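Local coordinates for protein MPT synthase subunit 2 (Burkholderia ambifaria, PDB 7L32) that probably serves as the large, catalytic subunit of molybdopterin synthase, which inserts the dithiolene sulfurs during molybdenum cofactor biosynthesis, at residues A[29-34]-A[85-90]. Numbering follows the deposited sequence. Where two conformers were deposited one is given.
Sequences RARNPK and DVAIVH
Asn32 and Asp85 make the one direct hydrogen bond of this contact: ND2 of Asn32 donates a hydrogen bond to OD2 of Asp85 over 2.8 Å, nearly straight at 173°. The carboxylate oxygen lies in the amide plane of Asn32 and receives the N-H on its anti lone pair, while the two flat groups are turned 65° against each other. Asp85 holds its CG anti to the backbone N (chi1 -160°), which places OD2 within hydrogen-bonding distance of the Asn32 amide; its other oxygen, OD1, accepts a hydrogen bond from the backbone N of Val86 at 2.9 Å, from above the carboxylate plane. The amide of Asn32 also rests against the aspartate stem, OD1 of Asn32 being 3.4 Å from CB of Asp85.

Arg31 reaches the strand largely through water. NE of Arg31 stands 4.3 Å from OD2 of Asp85, too far for a salt bridge, and one water spans the pair, accepting from NE in the guanidinium plane and donating to OD2. A second water, 2.9 Å from NH2 of Arg31, donates to the backbone O of Val86. A bend at chi3 brings the guanidinium edge to Ala87, where NH2 of Arg31 lies 4.1 Å from CB of Ala87.

Asn32 ND2 has a second acceptor in Leu28 O, so the amide ties the C-terminal end of helix 21-30 to the start of strand 85-91. That strand runs between 11-15 and 100-108 in the mixed sheet; Arg31 also touches Thr11 on the first, and Asn32 and Asp85 both touch Val107 on the second.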
# COMPACT_ATOMS: atom_id res chain seq x y z
N ARG A 29 -5.08 12.48 -2.48
CA ARG A 29 -4.84 12.83 -3.88
C ARG A 29 -5.27 14.26 -4.17
O ARG A 29 -4.61 14.98 -4.94
CB ARG A 29 -5.60 11.87 -4.80
CG ARG A 29 -5.17 10.43 -4.73
CD ARG A 29 -5.77 9.65 -5.91
NE ARG A 29 -5.25 8.29 -6.03
CZ ARG A 29 -4.08 7.98 -6.58
NH1 ARG A 29 -3.26 8.91 -7.03
NH2 ARG A 29 -3.74 6.70 -6.71
N ALA A 30 -6.38 14.70 -3.58
CA ALA A 30 -6.84 16.07 -3.80
C ALA A 30 -5.86 17.10 -3.24
O ALA A 30 -5.86 18.25 -3.71
CB ALA A 30 -8.23 16.27 -3.19
N ARG A 31 -5.05 16.75 -2.25
CA ARG A 31 -4.03 17.65 -1.72
C ARG A 31 -2.72 17.58 -2.50
O ARG A 31 -1.78 18.31 -2.16
CB ARG A 31 -3.78 17.39 -0.22
CG ARG A 31 -5.01 17.67 0.65
CD ARG A 31 -4.68 17.58 2.16
NE ARG A 31 -4.16 16.28 2.58
CZ ARG A 31 -4.93 15.25 2.90
NH1 ARG A 31 -6.25 15.30 2.76
NH2 ARG A 31 -4.37 14.15 3.40
N ASN A 32 -2.64 16.70 -3.51
CA ASN A 32 -1.40 16.46 -4.26
C ASN A 32 -1.73 16.31 -5.74
O ASN A 32 -1.64 15.21 -6.31
CB ASN A 32 -0.66 15.25 -3.69
CG ASN A 32 -0.18 15.50 -2.27
OD1 ASN A 32 0.87 16.11 -2.08
ND2 ASN A 32 -0.99 15.11 -1.28
N PRO A 33 -2.10 17.41 -6.40
CA PRO A 33 -2.68 17.30 -7.75
C PRO A 33 -1.71 16.83 -8.84
O PRO A 33 -2.18 16.46 -9.93
CB PRO A 33 -3.18 18.73 -8.03
CG PRO A 33 -2.30 19.62 -7.15
CD PRO A 33 -2.10 18.80 -5.89
N LYS A 34 -0.39 16.87 -8.63
CA LYS A 34 0.56 16.63 -9.71
C LYS A 34 1.32 15.32 -9.56
O LYS A 34 2.18 15.03 -10.39
CB LYS A 34 1.55 17.79 -9.83
CG LYS A 34 0.89 19.15 -10.04
CD LYS A 34 0.05 19.20 -11.32
CE LYS A 34 0.93 19.39 -12.54
NZ LYS A 34 0.10 19.66 -13.73
N ASP A 85 3.77 13.04 0.23
CA ASP A 85 2.82 13.48 1.24
C ASP A 85 2.31 12.23 1.93
O ASP A 85 2.35 11.12 1.36
CB ASP A 85 1.65 14.29 0.64
CG ASP A 85 0.92 15.16 1.68
OD1 ASP A 85 1.38 15.23 2.85
OD2 ASP A 85 -0.12 15.77 1.31
N VAL A 86 1.89 12.39 3.20
CA VAL A 86 1.62 11.29 4.12
C VAL A 86 0.29 11.54 4.82
O VAL A 86 0.05 12.65 5.31
CB VAL A 86 2.72 11.16 5.20
CG1 VAL A 86 2.41 10.00 6.17
CG2 VAL A 86 4.11 11.03 4.60
N ALA A 87 -0.54 10.50 4.94
CA ALA A 87 -1.74 10.56 5.77
C ALA A 87 -1.74 9.38 6.73
O ALA A 87 -1.39 8.27 6.34
CB ALA A 87 -3.03 10.56 4.92
N ILE A 88 -2.10 9.63 7.99
CA ILE A 88 -2.17 8.57 9.00
C ILE A 88 -3.49 8.72 9.75
O ILE A 88 -3.81 9.82 10.22
CB ILE A 88 -1.00 8.64 10.00
CG1 ILE A 88 0.37 8.65 9.29
CG2 ILE A 88 -1.10 7.47 11.05
CD1 ILE A 88 1.56 9.03 10.20
N VAL A 89 -4.25 7.63 9.85
CA VAL A 89 -5.42 7.57 10.73
C VAL A 89 -5.25 6.35 11.63
O VAL A 89 -5.10 5.23 11.13
CB VAL A 89 -6.75 7.49 9.96
CG1 VAL A 89 -7.94 7.54 10.95
CG2 VAL A 89 -6.86 8.63 8.91
N HIS A 90 -5.28 6.55 12.94
CA HIS A 90 -5.15 5.44 13.86
C HIS A 90 -6.37 5.42 14.78
O HIS A 90 -6.81 6.47 15.25
CB HIS A 90 -3.85 5.54 14.68
CG HIS A 90 -3.36 4.22 15.21
ND1 HIS A 90 -4.09 3.44 16.07
CD2 HIS A 90 -2.17 3.58 15.03
CE1 HIS A 90 -3.40 2.35 16.38
NE2 HIS A 90 -2.23 2.42 15.77
O HOH W 1 -1.68 14.53 4.43
O HOH W 2 -1.47 17.25 2.86